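Local coordinates for putative uncharacterized protein (Bacteroides vulgatus, PDB 4F7A) that probably binds mucin O-glycans at the bacterial surface as a SusD-like, TPR-related outer membrane lipoprotein, at residues P134-V148 and P482-G494. Sequence-based numbering, arbitrary orientation. Where two conformers were deposited one is given.
Sequences PIVYSKFGKNETNSV and PEQYKNLCTALGG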
ATOM      1  N   PRO A 134      11.968  -4.851 -10.817  1.00 12.46           N
ATOM      2  CA  PRO A 134      12.962  -3.898 -11.275  1.00 13.78           C
ATOM      3  C   PRO A 134      12.340  -2.556 -11.698  1.00 12.88           C
ATOM      4  O   PRO A 134      11.244  -2.508 -12.276  1.00 13.97           O
ATOM      5  CB  PRO A 134      13.608  -4.608 -12.469  1.00 12.95           C
ATOM      6  CG  PRO A 134      13.428  -6.096 -12.159  1.00 12.06           C
ATOM      7  CD  PRO A 134      12.130  -6.190 -11.418  1.00 14.64           C
ATOM      8  N   ILE A 135      13.041  -1.474 -11.407  1.00 14.37           N
ATOM      9  CA  ILE A 135      12.578  -0.151 -11.831  1.00 13.84           C
ATOM     10  C   ILE A 135      13.762   0.698 -12.245  1.00 13.98           C
ATOM     11  O   ILE A 135      14.920   0.309 -12.065  1.00 14.08           O
ATOM     12  CB  ILE A 135      11.795   0.573 -10.707  1.00 13.65           C
ATOM     13  CG1 ILE A 135      12.672   0.842  -9.472  1.00 13.76           C
ATOM     14  CG2 ILE A 135      10.502  -0.240 -10.308  1.00 11.99           C
ATOM     15  CD1 ILE A 135      12.039   1.871  -8.436  1.00 15.35           C
ATOM     16  N   VAL A 136      13.472   1.871 -12.795  1.00 13.29           N
ATOM     17  CA  VAL A 136      14.479   2.890 -12.994  1.00 12.87           C
ATOM     18  C   VAL A 136      14.456   3.815 -11.772  1.00 14.70           C
ATOM     19  O   VAL A 136      13.418   4.450 -11.479  1.00 16.58           O
ATOM     20  CB  VAL A 136      14.244   3.699 -14.297  1.00 15.99           C
ATOM     21  CG1 VAL A 136      15.275   4.813 -14.417  1.00 15.71           C
ATOM     22  CG2 VAL A 136      14.316   2.789 -15.524  1.00 16.07           C
ATOM     23  N   TYR A 137      15.576   3.886 -11.048  1.00 14.76           N
ATOM     24  CA  TYR A 137      15.639   4.703  -9.838  1.00 15.23           C
ATOM     25  C   TYR A 137      17.010   5.300  -9.619  1.00 16.98           C
ATOM     26  O   TYR A 137      17.222   6.495  -9.916  1.00 16.89           O
ATOM     27  CB  TYR A 137      15.157   3.908  -8.616  1.00 15.68           C
ATOM     28  CG  TYR A 137      14.994   4.750  -7.383  1.00 14.56           C
ATOM     29  CD1 TYR A 137      13.868   5.542  -7.214  1.00 14.55           C
ATOM     30  CD2 TYR A 137      15.964   4.769  -6.391  1.00 18.09           C
ATOM     31  CE1 TYR A 137      13.732   6.375  -6.100  1.00 14.18           C
ATOM     32  CE2 TYR A 137      15.821   5.575  -5.256  1.00 16.33           C
ATOM     33  CZ  TYR A 137      14.696   6.370  -5.122  1.00 14.49           C
ATOM     34  OH  TYR A 137      14.525   7.162  -4.019  1.00 14.82           O
ATOM     35  N   SER A 138      17.969   4.500  -9.145  1.00 18.26           N
ATOM     36  CA  SER A 138      19.281   5.073  -8.770  1.00 18.12           C
ATOM     37  C   SER A 138      19.999   5.667  -9.973  1.00 21.28           C
ATOM     38  O   SER A 138      20.822   6.583  -9.829  1.00 21.03           O
ATOM     39  CB  SER A 138      20.171   4.032  -8.063  1.00 20.59           C
ATOM     40  OG  SER A 138      20.698   3.109  -8.992  1.00 17.35           O
ATOM     41  N   LYS A 139      19.680   5.192 -11.171  1.00 21.46           N
ATOM     42  CA  LYS A 139      20.358   5.694 -12.365  1.00 22.81           C
ATOM     43  C   LYS A 139      19.530   6.700 -13.186  1.00 23.90           C
ATOM     44  O   LYS A 139      19.947   7.116 -14.258  1.00 24.47           O
ATOM     45  CB  LYS A 139      20.830   4.527 -13.213  1.00 21.71           C
ATOM     46  CG  LYS A 139      21.878   3.699 -12.446  1.00 26.69           C
ATOM     47  CD  LYS A 139      22.409   2.499 -13.218  1.00 26.05           C
ATOM     48  CE  LYS A 139      21.413   1.349 -13.217  1.00 25.61           C
ATOM     49  NZ  LYS A 139      21.930   0.059 -13.881  1.00 22.38           N
ATOM     50  N   PHE A 140      18.377   7.102 -12.669  1.00 22.32           N
ATOM     51  CA  PHE A 140      17.527   8.056 -13.384  1.00 25.69           C
ATOM     52  C   PHE A 140      18.285   9.355 -13.672  1.00 27.71           C
ATOM     53  O   PHE A 140      18.992   9.882 -12.813  1.00 25.58           O
ATOM     54  CB  PHE A 140      16.258   8.352 -12.600  1.00 25.85           C
ATOM     55  CG  PHE A 140      15.276   9.224 -13.343  1.00 29.03           C
ATOM     56  CD1 PHE A 140      14.396   8.668 -14.276  1.00 38.79           C
ATOM     57  CD2 PHE A 140      15.238  10.596 -13.122  1.00 34.24           C
ATOM     58  CE1 PHE A 140      13.483   9.462 -14.973  1.00 39.06           C
ATOM     59  CE2 PHE A 140      14.327  11.406 -13.813  1.00 35.63           C
ATOM     60  CZ  PHE A 140      13.452  10.844 -14.736  1.00 39.17           C
ATOM     61  N   GLY A 141      18.161   9.831 -14.911  1.00 33.03           N
ATOM     62  CA  GLY A 141      18.815  11.070 -15.351  1.00 34.63           C
ATOM     63  C   GLY A 141      20.329  11.049 -15.391  1.00 38.52           C
ATOM     64  O   GLY A 141      20.941  12.109 -15.513  1.00 40.45           O
ATOM     65  N   LYS A 142      20.945   9.864 -15.283  1.00 37.87           N
ATOM     66  CA  LYS A 142      22.406   9.733 -15.319  1.00 39.67           C
ATOM     67  C   LYS A 142      22.920   9.250 -16.682  1.00 40.02           C
ATOM     68  O   LYS A 142      24.129   9.144 -16.885  1.00 39.63           O
ATOM     69  CB  LYS A 142      22.903   8.751 -14.251  1.00 41.23           C
ATOM     70  CG  LYS A 142      22.867   9.250 -12.797  1.00 45.86           C
ATOM     71  CD  LYS A 142      23.507   8.186 -11.881  1.00 52.93           C
ATOM     72  CE  LYS A 142      24.521   8.769 -10.907  1.00 59.64           C
ATOM     73  NZ  LYS A 142      23.887   9.670  -9.906  1.00 63.95           N
ATOM     74  N   ASN A 143      22.011   8.921 -17.596  1.00 39.44           N
ATOM     75  CA  ASN A 143      22.394   8.526 -18.960  1.00 43.12           C
ATOM     76  C   ASN A 143      23.420   7.369 -18.996  1.00 43.40           C
ATOM     77  O   ASN A 143      24.383   7.400 -19.762  1.00 45.54           O
ATOM     78  CB  ASN A 143      22.900   9.755 -19.757  1.00 45.39           C
ATOM     79  N   GLU A 144      23.212   6.354 -18.154  1.00 40.39           N
ATOM     80  CA  GLU A 144      24.069   5.173 -18.157  1.00 38.27           C
ATOM     81  C   GLU A 144      23.547   4.197 -19.177  1.00 34.23           C
ATOM     82  O   GLU A 144      22.383   4.269 -19.585  1.00 34.02           O
ATOM     83  CB  GLU A 144      24.140   4.532 -16.774  1.00 39.07           C
ATOM     84  CG  GLU A 144      24.726   5.489 -15.752  1.00 45.71           C
ATOM     85  CD  GLU A 144      25.434   4.809 -14.612  1.00 55.95           C
ATOM     86  OE1 GLU A 144      25.605   3.570 -14.653  1.00 64.53           O
ATOM     87  OE2 GLU A 144      25.817   5.530 -13.663  1.00 59.56           O
ATOM     88  N   THR A 145      24.423   3.289 -19.587  1.00 31.56           N
ATOM     89  CA  THR A 145      24.110   2.272 -20.589  1.00 32.33           C
ATOM     90  C   THR A 145      22.881   1.459 -20.197  1.00 28.21           C
ATOM     91  O   THR A 145      21.979   1.280 -21.004  1.00 29.36           O
ATOM     92  CB  THR A 145      25.278   1.270 -20.729  1.00 33.81           C
ATOM     93  OG1 THR A 145      26.502   1.984 -20.904  1.00 40.90           O
ATOM     94  CG2 THR A 145      25.051   0.340 -21.921  1.00 38.34           C
ATOM     95  N   ASN A 146      22.871   0.971 -18.956  1.00 25.88           N
ATOM     96  CA  ASN A 146      21.732   0.220 -18.403  1.00 23.50           C
ATOM     97  C   ASN A 146      21.087   1.063 -17.298  1.00 21.85           C
ATOM     98  O   ASN A 146      21.705   1.354 -16.273  1.00 20.08           O
ATOM     99  CB  ASN A 146      22.196  -1.156 -17.879  1.00 22.79           C
ATOM    100  CG  ASN A 146      21.040  -2.032 -17.413  1.00 22.81           C
ATOM    101  OD1 ASN A 146      19.945  -1.543 -17.104  1.00 20.34           O
ATOM    102  ND2 ASN A 146      21.270  -3.337 -17.375  1.00 17.18           N
ATOM    103  N   SER A 147      19.844   1.482 -17.543  1.00 20.02           N
ATOM    104  CA  SER A 147      19.112   2.390 -16.658  1.00 20.62           C
ATOM    105  C   SER A 147      18.429   1.697 -15.468  1.00 19.76           C
ATOM    106  O   SER A 147      17.860   2.359 -14.583  1.00 17.44           O
ATOM    107  CB  SER A 147      18.033   3.080 -17.496  1.00 24.64           C
ATOM    108  OG  SER A 147      17.243   2.088 -18.197  1.00 30.76           O
ATOM    109  N   VAL A 148      18.473   0.372 -15.446  1.00 16.91           N
ATOM    110  CA  VAL A 148      17.619  -0.416 -14.562  1.00 16.83           C
ATOM    111  C   VAL A 148      18.300  -0.772 -13.239  1.00 17.89           C
ATOM    112  O   VAL A 148      19.463  -1.202 -13.212  1.00 14.99           O
ATOM    113  CB  VAL A 148      17.173  -1.719 -15.282  1.00 17.87           C
ATOM    114  CG1 VAL A 148      16.445  -2.685 -14.316  1.00 13.72           C
ATOM    115  CG2 VAL A 148      16.265  -1.366 -16.451  1.00 12.78           C
ATOM    116  N   PRO A 482      12.750  -0.696 -26.181  1.00 16.28           N
ATOM    117  CA  PRO A 482      12.897  -2.142 -26.158  1.00 17.60           C
ATOM    118  C   PRO A 482      14.176  -2.606 -25.432  1.00 19.35           C
ATOM    119  O   PRO A 482      14.120  -3.625 -24.758  1.00 19.01           O
ATOM    120  CB  PRO A 482      12.891  -2.532 -27.648  1.00 17.60           C
ATOM    121  CG  PRO A 482      13.240  -1.285 -28.396  1.00 19.46           C
ATOM    122  CD  PRO A 482      12.608  -0.192 -27.562  1.00 17.74           C
ATOM    123  N   GLU A 483      15.288  -1.863 -25.540  1.00 19.94           N
ATOM    124  CA  GLU A 483      16.501  -2.230 -24.795  0.50 20.24           C
ATOM    125  C   GLU A 483      16.228  -2.179 -23.291  1.00 20.21           C
ATOM    126  O   GLU A 483      16.556  -3.131 -22.563  1.00 17.29           O
ATOM    127  CB  GLU A 483      17.680  -1.327 -25.174  0.50 21.76           C
ATOM    128  CG  GLU A 483      18.982  -1.613 -24.419  0.50 24.56           C
ATOM    129  CD  GLU A 483      19.669  -2.881 -24.879  0.50 32.01           C
ATOM    130  OE1 GLU A 483      19.152  -3.548 -25.797  0.50 30.79           O
ATOM    131  OE2 GLU A 483      20.742  -3.197 -24.328  0.50 34.05           O
ATOM    132  N   GLN A 484      15.597  -1.107 -22.815  1.00 18.39           N
ATOM    133  CA  GLN A 484      15.265  -1.048 -21.398  1.00 17.03           C
ATOM    134  C   GLN A 484      14.354  -2.200 -20.959  1.00 16.04           C
ATOM    135  O   GLN A 484      14.532  -2.754 -19.873  1.00 14.26           O
ATOM    136  CB  GLN A 484      14.620   0.279 -21.025  1.00 18.38           C
ATOM    137  CG  GLN A 484      14.253   0.384 -19.560  1.00 18.47           C
ATOM    138  CD  GLN A 484      13.960   1.790 -19.178  1.00 23.94           C
ATOM    139  OE1 GLN A 484      14.876   2.558 -18.864  1.00 19.50           O
ATOM    140  NE2 GLN A 484      12.682   2.172 -19.264  1.00 20.04           N
ATOM    141  N   TYR A 485      13.378  -2.552 -21.790  1.00 16.83           N
ATOM    142  CA  TYR A 485      12.493  -3.674 -21.472  1.00 15.91           C
ATOM    143  C   TYR A 485      13.307  -4.963 -21.303  1.00 17.43           C
ATOM    144  O   TYR A 485      13.084  -5.731 -20.349  1.00 17.40           O
ATOM    145  CB  TYR A 485      11.431  -3.848 -22.545  1.00 15.87           C
ATOM    146  CG  TYR A 485      10.540  -5.018 -22.276  1.00 19.44           C
ATOM    147  CD1 TYR A 485       9.669  -5.008 -21.189  1.00 16.12           C
ATOM    148  CD2 TYR A 485      10.591  -6.160 -23.076  1.00 19.08           C
ATOM    149  CE1 TYR A 485       8.854  -6.103 -20.910  1.00 16.40           C
ATOM    150  CE2 TYR A 485       9.760  -7.276 -22.801  1.00 21.38           C
ATOM    151  CZ  TYR A 485       8.897  -7.229 -21.710  1.00 21.67           C
ATOM    152  OH  TYR A 485       8.075  -8.309 -21.417  1.00 18.03           O
ATOM    153  N   LYS A 486      14.256  -5.197 -22.208  1.00 18.34           N
ATOM    154  CA  LYS A 486      15.132  -6.355 -22.081  1.00 19.29           C
ATOM    155  C   LYS A 486      15.896  -6.303 -20.747  1.00 18.82           C
ATOM    156  O   LYS A 486      16.001  -7.317 -20.046  1.00 16.09           O
ATOM    157  CB  LYS A 486      16.119  -6.438 -23.238  1.00 22.96           C
ATOM    158  CG  LYS A 486      17.152  -7.589 -23.046  1.00 26.23           C
ATOM    159  CD  LYS A 486      18.233  -7.592 -24.095  1.00 30.66           C
ATOM    160  CE  LYS A 486      19.131  -6.353 -24.029  1.00 29.79           C
ATOM    161  NZ  LYS A 486      20.288  -6.470 -24.984  1.00 39.89           N
ATOM    162  N   ASN A 487      16.425  -5.123 -20.406  1.00 16.21           N
ATOM    163  CA  ASN A 487      17.145  -4.954 -19.134  1.00 17.22           C
ATOM    164  C   ASN A 487      16.300  -5.153 -17.885  1.00 17.10           C
ATOM    165  O   ASN A 487      16.802  -5.675 -16.875  1.00 15.00           O
ATOM    166  CB  ASN A 487      17.834  -3.587 -19.070  1.00 15.35           C
ATOM    167  CG  ASN A 487      18.956  -3.459 -20.074  1.00 23.06           C
ATOM    168  OD1 ASN A 487      19.496  -4.475 -20.536  1.00 19.35           O
ATOM    169  ND2 ASN A 487      19.305  -2.209 -20.443  1.00 19.47           N
ATOM    170  N   LEU A 488      15.037  -4.725 -17.952  1.00 15.04           N
ATOM    171  CA  LEU A 488      14.092  -4.936 -16.873  1.00 15.50           C
ATOM    172  C   LEU A 488      13.817  -6.440 -16.700  1.00 15.63           C
ATOM    173  O   LEU A 488      13.820  -6.948 -15.582  1.00 15.23           O
ATOM    174  CB  LEU A 488      12.786  -4.190 -17.145  1.00 14.70           C
ATOM    175  CG  LEU A 488      12.814  -2.671 -16.959  1.00 17.67           C
ATOM    176  CD1 LEU A 488      11.565  -2.043 -17.618  1.00 14.51           C
ATOM    177  CD2 LEU A 488      12.897  -2.299 -15.456  1.00 13.29           C
ATOM    178  N   CYS A 489      13.595  -7.135 -17.815  1.00 16.38           N
ATOM    179  CA  CYS A 489      13.421  -8.579 -17.816  1.00 14.96           C
ATOM    180  C   CYS A 489      14.614  -9.348 -17.243  1.00 15.75           C
ATOM    181  O   CYS A 489      14.428 -10.250 -16.401  1.00 15.09           O
ATOM    182  CB  CYS A 489      13.100  -9.079 -19.225  1.00 17.43           C
ATOM    183  SG  CYS A 489      11.415  -8.610 -19.724  1.00 19.20           S
ATOM    184  N   THR A 490      15.820  -8.985 -17.673  1.00 14.21           N
ATOM    185  CA  THR A 490      17.047  -9.535 -17.085  1.00 18.70           C
ATOM    186  C   THR A 490      17.117  -9.328 -15.575  1.00 18.01           C
ATOM    187  O   THR A 490      17.403 -10.281 -14.824  1.00 15.56           O
ATOM    188  CB  THR A 490      18.282  -8.944 -17.765  1.00 19.28           C
ATOM    189  OG1 THR A 490      18.201  -9.247 -19.165  1.00 20.27           O
ATOM    190  CG2 THR A 490      19.619  -9.515 -17.168  1.00 20.22           C
ATOM    191  N   ALA A 491      16.816  -8.117 -15.121  1.00 16.90           N
ATOM    192  CA  ALA A 491      16.836  -7.794 -13.682  1.00 16.34           C
ATOM    193  C   ALA A 491      15.771  -8.554 -12.906  1.00 15.34           C
ATOM    194  O   ALA A 491      15.937  -8.797 -11.727  1.00 14.74           O
ATOM    195  CB  ALA A 491      16.682  -6.259 -13.440  1.00 16.22           C
ATOM    196  N   LEU A 492      14.659  -8.904 -13.555  1.00 14.15           N
ATOM    197  CA  LEU A 492      13.592  -9.642 -12.890  1.00 14.08           C
ATOM    198  C   LEU A 492      13.991 -11.064 -12.553  1.00 17.63           C
ATOM    199  O   LEU A 492      13.528 -11.634 -11.543  1.00 17.89           O
ATOM    200  CB  LEU A 492      12.360  -9.674 -13.759  1.00 13.24           C
ATOM    201  CG  LEU A 492      11.101 -10.352 -13.261  1.00 16.72           C
ATOM    202  CD1 LEU A 492      10.582  -9.665 -11.983  1.00 14.56           C
ATOM    203  CD2 LEU A 492      10.079 -10.322 -14.376  1.00 13.73           C
ATOM    204  N   GLY A 493      14.819 -11.661 -13.409  1.00 19.52           N
ATOM    205  CA  GLY A 493      15.318 -13.023 -13.161  1.00 23.66           C
ATOM    206  C   GLY A 493      14.267 -14.091 -13.397  1.00 25.51           C
ATOM    207  O   GLY A 493      14.352 -15.170 -12.833  1.00 29.07           O
ATOM    208  N   GLY A 494      13.253 -13.775 -14.198  1.00 23.84           N
ATOM    209  CA  GLY A 494      12.164 -14.699 -14.503  1.00 23.17           C
ATOM    210  C   GLY A 494      11.292 -14.127 -15.604  1.00 22.45           C
ATOM    211  O   GLY A 494      11.520 -12.997 -16.058  1.00 22.89           O
TER
HETATM  212  O   HOH W   1      21.685  -1.573 -22.028  1.00 27.62           O
HETATM  213  O   HOH W   2      19.449  -5.434 -16.309  1.00 16.79           O
HETATM  214  O   HOH W   3      18.213   0.451 -20.055  1.00 26.84           O
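The loop joining helices 111-132 and 151-174 of this SusD-like, helix-rich fold docks against one side of helix 482-492, near the chain's C-terminal end, with Pro134 and Val148 meeting Leu488 and Ala491. The ring of Pro134 lies on the last turn of the helix: its CG is 3.5 Å from Ala491 CB, and its CD meets Leu492 CD1 at 3.8 Å. The short side chain of Ala491 lets Pro134 CG come within 3.4 Å of Leu492 N. Beside it, Val148 straddles two helix side chains. With its CG1 anti to the backbone N (chi1 171°), that methyl reaches Ala491 CB, while CG2 packs 3.6 Å from Leu488 CD2. Leu488 and Pro134 also rest on Phe473, which continues the apolar patch.

Toward the start of the helix the chemistry turns polar. The extended chain of Gln484 carries OE1 to Ser147 OG, which donates a short hydrogen bond (2.5 Å), approaching within the amide plane along a lone pair of OE1. Gln484 NE2 bonds a glycerol probably left from crystallisation. The amides of Asn146 and Asn487 stack, their planes 24° apart, without bonding each other. Asn146 ND2 donates to a water that donates to the backbone O of Asn487. Asparagine suits position 487 because both N-H of ND2 reach water: one water donates to Ser147 OG, the other lies 3.0 Å from Thr145 O. Asn146 OD1 accepts from Val148 N (2.9 Å), an Asx turn, and Lys139 NZ, above both carbonyl planes, ties Asn146 O to Val148 O.

Apart from the Ser147-Gln484 bond, the water-matched polar end would probably tolerate small shifts better than the directly packed apolar end.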